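Long-range contacts in methionine-R-sulfoxide reductase (Neisseria meningitidis, PDB 3MMH), which probably reduces free methionine-R-sulfoxide to methionine, binding this substrate in a pocket of its GAF-type fold: residues G48-G53 and D134-A139; G92-V97 and S115-P120; S9-L14 and E143-Y148. One frame throughout, in Å; residues are numbered along the deposited sequence. Where two conformers were deposited one is given.

Interaction 1. Residues G48-G53 and D134-A139. With SME (methionine sulfoxide), chain C; ACT (acetate ion), chain M.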
loop_
_atom_site.group_PDB
_atom_site.type_symbol
_atom_site.label_atom_id
_atom_site.label_comp_id
_atom_site.label_asym_id
_atom_site.label_seq_id
_atom_site.Cartn_x
_atom_site.Cartn_y
_atom_site.Cartn_z
ATOM N N GLY A 48 1.464 13.351 -6.084
ATOM C CA GLY A 48 2.052 13.793 -4.847
ATOM C C GLY A 48 1.072 14.125 -3.772
ATOM O O GLY A 48 1.429 14.804 -2.780
ATOM N N TRP A 49 -0.168 13.651 -3.831
ATOM C CA TRP A 49 -1.144 13.905 -2.819
ATOM C C TRP A 49 -0.637 13.393 -1.500
ATOM O O TRP A 49 0.083 12.430 -1.398
ATOM C CB TRP A 49 -2.477 13.217 -3.170
ATOM C CG TRP A 49 -3.136 13.712 -4.412
ATOM C CD1 TRP A 49 -3.245 15.013 -4.820
ATOM C CD2 TRP A 49 -3.723 12.927 -5.425
ATOM N NE1 TRP A 49 -3.918 15.100 -6.010
ATOM C CE2 TRP A 49 -4.248 13.837 -6.389
ATOM C CE3 TRP A 49 -3.928 11.587 -5.633
ATOM C CZ2 TRP A 49 -4.947 13.392 -7.520
ATOM C CZ3 TRP A 49 -4.626 11.175 -6.758
ATOM C CH2 TRP A 49 -5.135 12.062 -7.711
ATOM N N PHE A 50 -1.112 14.003 -0.423
ATOM C CA PHE A 50 -0.786 13.607 0.947
ATOM C C PHE A 50 -1.142 12.134 1.235
ATOM O O PHE A 50 -0.342 11.427 1.892
ATOM C CB PHE A 50 -1.582 14.506 1.910
ATOM C CG PHE A 50 -1.357 14.243 3.351
ATOM C CD1 PHE A 50 -0.123 14.496 3.964
ATOM C CD2 PHE A 50 -2.402 13.777 4.128
ATOM C CE1 PHE A 50 0.091 14.216 5.315
ATOM C CE2 PHE A 50 -2.199 13.517 5.480
ATOM C CZ PHE A 50 -1.006 13.855 6.041
ATOM N N TRP A 51 -2.276 11.664 0.775
ATOM C CA TRP A 51 -2.704 10.330 0.978
ATOM C C TRP A 51 -3.480 9.899 -0.208
ATOM O O TRP A 51 -4.341 10.634 -0.715
ATOM C CB TRP A 51 -3.575 10.254 2.264
ATOM C CG TRP A 51 -3.764 8.915 2.902
ATOM C CD1 TRP A 51 -3.028 8.447 3.968
ATOM C CD2 TRP A 51 -4.676 7.857 2.539
ATOM N NE1 TRP A 51 -3.471 7.212 4.286
ATOM C CE2 TRP A 51 -4.478 6.812 3.445
ATOM C CE3 TRP A 51 -5.691 7.718 1.588
ATOM C CZ2 TRP A 51 -5.202 5.635 3.424
ATOM C CZ3 TRP A 51 -6.406 6.566 1.523
ATOM C CH2 TRP A 51 -6.164 5.518 2.428
ATOM N N VAL A 52 -3.288 8.669 -0.672
ATOM C CA VAL A 52 -4.106 8.128 -1.746
ATOM C C VAL A 52 -4.172 6.599 -1.624
ATOM O O VAL A 52 -3.126 5.964 -1.456
ATOM C CB VAL A 52 -3.685 8.559 -3.167
ATOM C CG1 VAL A 52 -2.222 8.245 -3.452
ATOM C CG2 VAL A 52 -4.617 8.030 -4.230
ATOM N N GLY A 53 -5.344 6.029 -1.727
ATOM C CA GLY A 53 -5.484 4.610 -1.557
ATOM C C GLY A 53 -6.880 4.141 -1.538
ATOM O O GLY A 53 -7.797 4.855 -2.043
ATOM N N ASP A 134 -6.449 12.443 -0.402
ATOM C CA ASP A 134 -6.470 13.530 0.556
ATOM C C ASP A 134 -5.276 14.456 0.304
ATOM O O ASP A 134 -4.237 14.023 -0.166
ATOM C CB ASP A 134 -6.505 12.990 2.027
ATOM C CG ASP A 134 -7.631 12.030 2.270
ATOM O OD1 ASP A 134 -8.683 12.493 2.730
ATOM O OD2 ASP A 134 -7.420 10.815 1.973
ATOM N N SER A 135 -5.460 15.727 0.605
ATOM C CA SER A 135 -4.430 16.757 0.417
ATOM C C SER A 135 -4.338 17.624 1.671
ATOM O O SER A 135 -5.341 17.886 2.320
ATOM C CB SER A 135 -4.798 17.625 -0.749
ATOM O OG SER A 135 -3.810 18.650 -0.930
ATOM N N GLU A 136 -3.133 18.063 1.957
ATOM C CA GLU A 136 -2.918 19.127 2.944
ATOM C C GLU A 136 -3.314 20.500 2.462
ATOM O O GLU A 136 -3.347 21.422 3.285
ATOM C CB GLU A 136 -1.441 19.168 3.345
ATOM C CG GLU A 136 -1.034 17.986 4.122
ATOM C CD GLU A 136 0.345 18.199 4.782
ATOM O OE1 GLU A 136 0.403 18.769 5.862
ATOM O OE2 GLU A 136 1.341 17.697 4.201
ATOM N N HIS A 137 -3.609 20.687 1.168
ATOM C CA HIS A 137 -4.004 21.996 0.586
ATOM C C HIS A 137 -5.532 22.041 0.562
ATOM O O HIS A 137 -6.168 20.975 0.420
ATOM C CB HIS A 137 -3.458 22.144 -0.849
ATOM C CG HIS A 137 -2.002 21.889 -0.940
ATOM N ND1 HIS A 137 -1.103 22.361 -0.010
ATOM C CD2 HIS A 137 -1.289 21.152 -1.818
ATOM C CE1 HIS A 137 0.118 21.966 -0.343
ATOM N NE2 HIS A 137 0.025 21.200 -1.415
ATOM N N LEU A 138 -6.134 23.222 0.696
ATOM C CA LEU A 138 -7.565 23.395 0.447
ATOM C C LEU A 138 -7.844 23.213 -1.044
ATOM O O LEU A 138 -7.070 23.604 -1.864
ATOM C CB LEU A 138 -8.008 24.783 0.870
ATOM C CG LEU A 138 -8.136 25.011 2.342
ATOM C CD1 LEU A 138 -8.178 26.494 2.669
ATOM C CD2 LEU A 138 -9.314 24.302 2.944
ATOM N N ALA A 139 -9.029 22.670 -1.371
ATOM C CA ALA A 139 -9.536 22.615 -2.753
ATOM C C ALA A 139 -8.514 22.032 -3.691
ATOM O O ALA A 139 -8.464 22.443 -4.866
ATOM C CB ALA A 139 -9.918 24.102 -3.275
HETATM N N SME C . -11.337 11.212 5.537
HETATM C CA SME C . -11.982 9.894 5.328
HETATM C CB SME C . -11.322 8.764 6.146
HETATM C CG SME C . -10.105 8.092 5.489
HETATM S S SME C . -8.638 9.026 5.660
HETATM O OE SME C . -8.650 10.463 5.460
HETATM C CE SME C . -7.537 8.035 4.742
HETATM C C SME C . -13.460 9.990 5.582
HETATM O O SME C . -14.148 8.985 5.351
HETATM O OXT SME C . -13.960 11.108 5.989
HETATM C C ACT M . -0.674 17.400 -0.833
HETATM O O ACT M . -0.798 17.538 0.423
HETATM O OXT ACT M . -1.641 17.269 -1.636
HETATM C CH3 ACT M . 0.734 17.549 -1.351
#

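Interaction 2. Residues G92-V97 and S115-P120. With SME (methionine sulfoxide), chain C.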
loop_
_atom_site.group_PDB
_atom_site.type_symbol
_atom_site.label_atom_id
_atom_site.label_comp_id
_atom_site.label_asym_id
_atom_site.label_seq_id
_atom_site.Cartn_x
_atom_site.Cartn_y
_atom_site.Cartn_z
ATOM N N GLY A 92 -23.750 6.130 -3.338
ATOM C CA GLY A 92 -23.448 5.496 -4.581
ATOM C C GLY A 92 -22.776 6.399 -5.587
ATOM O O GLY A 92 -22.987 6.235 -6.783
ATOM N N GLY A 93 -22.001 7.386 -5.136
ATOM C CA GLY A 93 -21.358 8.295 -6.034
ATOM C C GLY A 93 -20.226 9.050 -5.441
ATOM O O GLY A 93 -20.054 9.018 -4.219
ATOM N N THR A 94 -19.472 9.721 -6.271
ATOM C CA THR A 94 -18.290 10.523 -5.886
ATOM C C THR A 94 -18.632 11.669 -4.986
ATOM O O THR A 94 -19.708 12.265 -5.175
ATOM C CB THR A 94 -17.587 10.991 -7.154
ATOM O OG1 THR A 94 -17.129 9.818 -7.807
ATOM C CG2 THR A 94 -16.418 11.932 -6.881
ATOM N N VAL A 95 -17.806 11.903 -3.968
ATOM C CA VAL A 95 -17.921 13.055 -3.095
ATOM C C VAL A 95 -16.607 13.828 -3.176
ATOM O O VAL A 95 -15.534 13.255 -2.927
ATOM C CB VAL A 95 -18.221 12.637 -1.674
ATOM C CG1 VAL A 95 -18.378 13.833 -0.741
ATOM C CG2 VAL A 95 -19.468 11.737 -1.515
ATOM N N VAL A 96 -16.704 15.103 -3.522
ATOM C CA VAL A 96 -15.552 16.052 -3.553
ATOM C C VAL A 96 -15.693 17.024 -2.411
ATOM O O VAL A 96 -16.769 17.637 -2.284
ATOM C CB VAL A 96 -15.425 16.767 -4.902
ATOM C CG1 VAL A 96 -14.216 17.725 -4.885
ATOM C CG2 VAL A 96 -15.387 15.797 -6.057
ATOM N N VAL A 97 -14.619 17.194 -1.629
ATOM C CA VAL A 97 -14.638 18.029 -0.442
ATOM C C VAL A 97 -13.526 19.071 -0.586
ATOM O O VAL A 97 -12.371 18.752 -0.542
ATOM C CB VAL A 97 -14.468 17.207 0.882
ATOM C CG1 VAL A 97 -14.465 18.120 2.059
ATOM C CG2 VAL A 97 -15.539 16.127 0.975
ATOM N N SER A 115 -8.437 18.728 2.266
ATOM C CA SER A 115 -9.401 18.500 1.211
ATOM C C SER A 115 -9.334 17.047 0.785
ATOM O O SER A 115 -8.349 16.369 1.110
ATOM C CB SER A 115 -9.192 19.446 0.027
ATOM O OG SER A 115 -7.957 19.260 -0.637
ATOM N N GLU A 116 -10.354 16.519 0.146
ATOM C CA GLU A 116 -10.486 15.096 -0.118
ATOM C C GLU A 116 -11.395 14.842 -1.311
ATOM O O GLU A 116 -12.312 15.643 -1.614
ATOM C CB GLU A 116 -11.091 14.449 1.135
ATOM C CG GLU A 116 -11.305 12.963 1.137
ATOM C CD GLU A 116 -11.649 12.364 2.439
ATOM O OE1 GLU A 116 -11.953 13.041 3.401
ATOM O OE2 GLU A 116 -11.711 11.092 2.553
ATOM N N ILE A 117 -11.220 13.701 -1.925
ATOM C CA ILE A 117 -12.185 13.163 -2.916
ATOM C C ILE A 117 -12.317 11.653 -2.680
ATOM O O ILE A 117 -11.311 11.000 -2.397
ATOM C CB ILE A 117 -11.746 13.417 -4.353
ATOM C CG1 ILE A 117 -12.820 12.983 -5.343
ATOM C CG2 ILE A 117 -10.388 12.847 -4.669
ATOM C CD1 ILE A 117 -12.582 13.478 -6.800
ATOM N N VAL A 118 -13.529 11.157 -2.752
ATOM C CA VAL A 118 -13.822 9.745 -2.676
ATOM C C VAL A 118 -14.597 9.308 -3.896
ATOM O O VAL A 118 -15.646 9.893 -4.172
ATOM C CB VAL A 118 -14.565 9.376 -1.391
ATOM C CG1 VAL A 118 -14.846 7.862 -1.359
ATOM C CG2 VAL A 118 -13.769 9.840 -0.158
ATOM N N VAL A 119 -14.143 8.272 -4.577
ATOM C CA VAL A 119 -14.808 7.723 -5.748
ATOM C C VAL A 119 -15.163 6.235 -5.466
ATOM O O VAL A 119 -14.267 5.428 -5.241
ATOM C CB VAL A 119 -13.935 7.816 -7.009
ATOM C CG1 VAL A 119 -14.632 7.161 -8.215
ATOM C CG2 VAL A 119 -13.525 9.210 -7.264
ATOM N N PRO A 120 -16.420 5.879 -5.435
ATOM C CA PRO A 120 -16.790 4.490 -5.213
ATOM C C PRO A 120 -16.567 3.587 -6.404
ATOM O O PRO A 120 -16.617 4.022 -7.565
ATOM C CB PRO A 120 -18.305 4.591 -4.884
ATOM C CG PRO A 120 -18.744 5.755 -5.782
ATOM C CD PRO A 120 -17.570 6.740 -5.693
HETATM N N SME C . -11.337 11.212 5.537
HETATM C CA SME C . -11.982 9.894 5.328
HETATM C CB SME C . -11.322 8.764 6.146
HETATM C CG SME C . -10.105 8.092 5.489
HETATM S S SME C . -8.638 9.026 5.660
HETATM O OE SME C . -8.650 10.463 5.460
HETATM C CE SME C . -7.537 8.035 4.742
HETATM C C SME C . -13.460 9.990 5.582
HETATM O O SME C . -14.148 8.985 5.351
HETATM O OXT SME C . -13.960 11.108 5.989
#

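Interaction 3. Residues S9-L14 and E143-Y148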
loop_
_atom_site.group_PDB
_atom_site.type_symbol
_atom_site.label_atom_id
_atom_site.label_comp_id
_atom_site.label_asym_id
_atom_site.label_seq_id
_atom_site.Cartn_x
_atom_site.Cartn_y
_atom_site.Cartn_z
ATOM N N SER A 9 2.629 19.090 -16.816
ATOM C CA SER A 9 2.665 20.003 -15.694
ATOM C C SER A 9 1.322 20.559 -15.277
ATOM O O SER A 9 1.233 21.271 -14.296
ATOM C CB SER A 9 3.604 21.173 -16.049
ATOM O OG SER A 9 3.122 21.849 -17.236
ATOM N N ASP A 10 0.266 20.209 -16.010
ATOM C CA ASP A 10 -1.106 20.570 -15.715
ATOM C C ASP A 10 -1.846 19.330 -15.295
ATOM O O ASP A 10 -1.696 18.249 -15.874
ATOM C CB ASP A 10 -1.748 21.105 -17.025
ATOM C CG ASP A 10 -3.221 21.282 -16.950
ATOM O OD1 ASP A 10 -3.625 22.215 -16.202
ATOM O OD2 ASP A 10 -3.954 20.423 -17.486
ATOM N N LYS A 11 -2.715 19.492 -14.278
ATOM C CA LYS A 11 -3.440 18.381 -13.710
ATOM C C LYS A 11 -4.161 17.536 -14.727
ATOM O O LYS A 11 -4.058 16.310 -14.775
ATOM C CB LYS A 11 -4.390 18.908 -12.607
ATOM C CG LYS A 11 -5.165 17.804 -11.884
ATOM C CD LYS A 11 -6.472 18.327 -11.215
ATOM C CE LYS A 11 -6.272 19.366 -10.170
ATOM N NZ LYS A 11 -7.569 19.673 -9.559
ATOM N N ALA A 12 -5.033 18.166 -15.541
ATOM C CA ALA A 12 -5.834 17.433 -16.525
ATOM C C ALA A 12 -4.916 16.712 -17.527
ATOM O O ALA A 12 -5.158 15.528 -17.840
ATOM C CB ALA A 12 -6.826 18.374 -17.213
ATOM N N ALA A 13 -3.892 17.388 -18.019
ATOM C CA ALA A 13 -2.986 16.769 -18.951
ATOM C C ALA A 13 -2.308 15.563 -18.302
ATOM O O ALA A 13 -2.037 14.568 -18.965
ATOM C CB ALA A 13 -1.963 17.801 -19.472
ATOM N N LEU A 14 -1.957 15.666 -17.002
ATOM C CA LEU A 14 -1.293 14.558 -16.339
ATOM C C LEU A 14 -2.214 13.350 -16.214
ATOM O O LEU A 14 -1.795 12.225 -16.427
ATOM C CB LEU A 14 -0.712 15.004 -14.988
ATOM C CG LEU A 14 0.150 13.950 -14.271
ATOM C CD1 LEU A 14 1.335 13.538 -15.053
ATOM C CD2 LEU A 14 0.559 14.482 -12.892
ATOM N N GLU A 143 -13.498 19.160 -10.362
ATOM C CA GLU A 143 -14.200 18.389 -11.359
ATOM C C GLU A 143 -13.265 17.545 -12.257
ATOM O O GLU A 143 -13.665 16.510 -12.767
ATOM C CB GLU A 143 -15.152 19.267 -12.205
ATOM C CG GLU A 143 -14.500 20.162 -13.201
ATOM C CD GLU A 143 -14.005 21.475 -12.630
ATOM O OE1 GLU A 143 -14.059 21.665 -11.399
ATOM O OE2 GLU A 143 -13.499 22.309 -13.483
ATOM N N THR A 144 -12.057 18.019 -12.451
ATOM C CA THR A 144 -11.081 17.248 -13.234
ATOM C C THR A 144 -10.769 15.942 -12.525
ATOM O O THR A 144 -10.743 14.869 -13.118
ATOM C CB THR A 144 -9.805 18.065 -13.476
ATOM O OG1 THR A 144 -10.152 19.231 -14.246
ATOM C CG2 THR A 144 -8.738 17.334 -14.185
ATOM N N ASP A 145 -10.522 16.039 -11.211
ATOM C CA ASP A 145 -10.260 14.808 -10.442
ATOM C C ASP A 145 -11.489 13.872 -10.441
ATOM O O ASP A 145 -11.392 12.698 -10.583
ATOM C CB ASP A 145 -9.880 15.160 -8.986
ATOM C CG ASP A 145 -8.708 16.063 -8.982
ATOM O OD1 ASP A 145 -7.525 15.600 -9.116
ATOM O OD2 ASP A 145 -8.902 17.307 -8.818
ATOM N N ALA A 146 -12.689 14.467 -10.272
ATOM C CA ALA A 146 -13.886 13.629 -10.261
ATOM C C ALA A 146 -13.996 12.901 -11.580
ATOM O O ALA A 146 -14.314 11.712 -11.631
ATOM C CB ALA A 146 -15.113 14.488 -9.953
ATOM N N LEU A 147 -13.821 13.579 -12.710
ATOM C CA LEU A 147 -13.954 12.953 -14.015
ATOM C C LEU A 147 -12.937 11.808 -14.188
ATOM O O LEU A 147 -13.294 10.678 -14.514
ATOM C CB LEU A 147 -13.795 13.982 -15.134
ATOM C CG LEU A 147 -13.994 13.423 -16.554
ATOM C CD1 LEU A 147 -15.510 13.312 -16.811
ATOM C CD2 LEU A 147 -13.349 14.360 -17.606
ATOM N N TYR A 148 -11.673 12.115 -14.009
ATOM C CA TYR A 148 -10.630 11.151 -14.298
ATOM C C TYR A 148 -10.467 10.073 -13.277
ATOM O O TYR A 148 -10.270 8.909 -13.649
ATOM C CB TYR A 148 -9.308 11.879 -14.584
ATOM C CG TYR A 148 -9.332 12.574 -15.919
ATOM C CD1 TYR A 148 -9.504 11.883 -17.120
ATOM C CD2 TYR A 148 -9.052 13.938 -16.024
ATOM C CE1 TYR A 148 -9.510 12.572 -18.333
ATOM C CE2 TYR A 148 -9.024 14.576 -17.258
ATOM C CZ TYR A 148 -9.298 13.893 -18.399
ATOM O OH TYR A 148 -9.281 14.565 -19.627
#

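Interaction 1. Residues G48-G53 and D134-A139
W51 and D134 form an antiparallel hydrogen-bonded pair, D134 N reaching W51 O at 2.8 Å and W51 N returning to D134 O at 3.2 Å, while F50 and W51 together face D134 in a classic beta bulge. On the pocket face of the sheet the side chains of W51 and D134 run side by side in one of the two conformers modelled for D134. The indole offers a face to the substrate: methyl CE of the methionine sulfoxide sits 3.4 Å above the plane of the W51 ring, over its centre. CG anti to the backbone N (chi1 -179°) sets the F50 ring against E136, whose CG makes a CH-pi contact over its face, 4.0 Å from the F50 centroid. An acetate ion, probably from the crystallisation liquor, accepts hydrogen bonds from S135 OG (2.7 Å to OXT) and E136 N (2.8 Å to O). S135 OG also accepts from H137 N, an ST turn at the end of strand 126-135. The contact joins the start of strand 51-58 to the end of strand 126-135, with W49 and V52 packed on L43 of helix 32-47.

Interaction 2. Residues G92-V97 and S115-P120
The pyrrolidine of P120 packs on the backbone of G92 and G93, just where a Schellman motif ends helix 83-91 and the chain turns into strand 95-97, an edge strand of the antiparallel GAF sheet paired here with strand 115-123. G92, at positive phi, is the C-prime residue of that motif; G93 C follows, 3.5 Å from P120 CD. T94 runs alongside V119, both side chains pointing the same way, and OG1 of T94 rests 3.7 Å from V119 CG1, while T94 CA makes a CA-H...O contact with V118 O. Regular pairing begins at V95: V95 N bonds to V118 O (3.0 Å), and V95 O receives V118 N. The side chains of V95 and V118 pack on V84 of helix 83-91, on the face that carries E116. On the helix 143-165 face, V96 and I117 form a non-hydrogen-bonded pair whose branches meet as CG2 of V96 and CD1 of I117, 3.7 Å apart. I117 reaches that far because CG1 is anti to its backbone N and the chain stays extended. V97 closes the ladder in a second hydrogen-bonded pair, its N 2.8 Å from E116 O; V97 also belongs to a magnesium site with F141. The extended E116 side chain reaches the substrate: OE1 accepts from the amino N of methionine sulfoxide at 2.9 Å, and OE2 adds a weak bond to the same nitrogen.

Interaction 3. Residues S9-L14 and E143-Y148
K11 and D145 tie the first turn of helix 11-27 to the first turns of helix 143-165 by a salt bridge. The CB of K11 points toward helix 143-165, and CG, anti to the backbone N (chi1 -177°), extends the chain to that helix. CD is the first atom to pack closely: it touches the methyl CG2 of T144 at 3.9 Å and lies 3.6 Å from both OD1 and OD2 of D145, so the aliphatic part of K11 lies against the carboxylate that its ammonium group binds. A bend at chi3 (-61°) then turns CE along the acid, 3.6 Å from D145 OD2, and NZ closes on that oxygen at 2.8 Å, meeting it on the syn side and 19° out of the carboxylate plane. The two side chains cross at about a right angle. NZ is held again by a salt bridge to D142, and D145 by Y15 OH on OD1 and D142 N on OD2; D145 also belongs, with Q140, to a magnesium site. The lysine and the metal would both be expected to stabilise the negative charge. Beside the salt bridge, T144 CG2 meets A12 CB at 3.7 Å and lies in the plane of the Y148 ring, at its edge. Y148 CE2 comes within 4.0 Å of A12 O. D10 is the N-cap of helix 11-27, its OD2 accepting from A13 N at 3.1 Å. The whole is a helix-helix contact between N-terminal turns, joining the N-terminal helix to the last helix of the GAF fold.

In the fold
Interactions 1 and 2 lie in one sheet, their centres about 13 Å apart, joined through neighbouring strands 126-135 and 115-123: S135 N bonds to S115 O at 3.0 Å, and H137 O to S115 OG at 2.7 Å. Both reach methionine sulfoxide, interaction 1 at its sulfoxide end and interaction 2 at its amino group, so together they contact both ends of the substrate. Interaction 3 stands apart from the ligand, on the helical layer. It meets interaction 1 where W49 CZ2 comes to 3.8 Å from D145 OD1, and interaction 2 where I117 CD1 lies 3.6 Å from A146 N. Along the chain, interaction 2 is nested within interaction 1, and both within interaction 3.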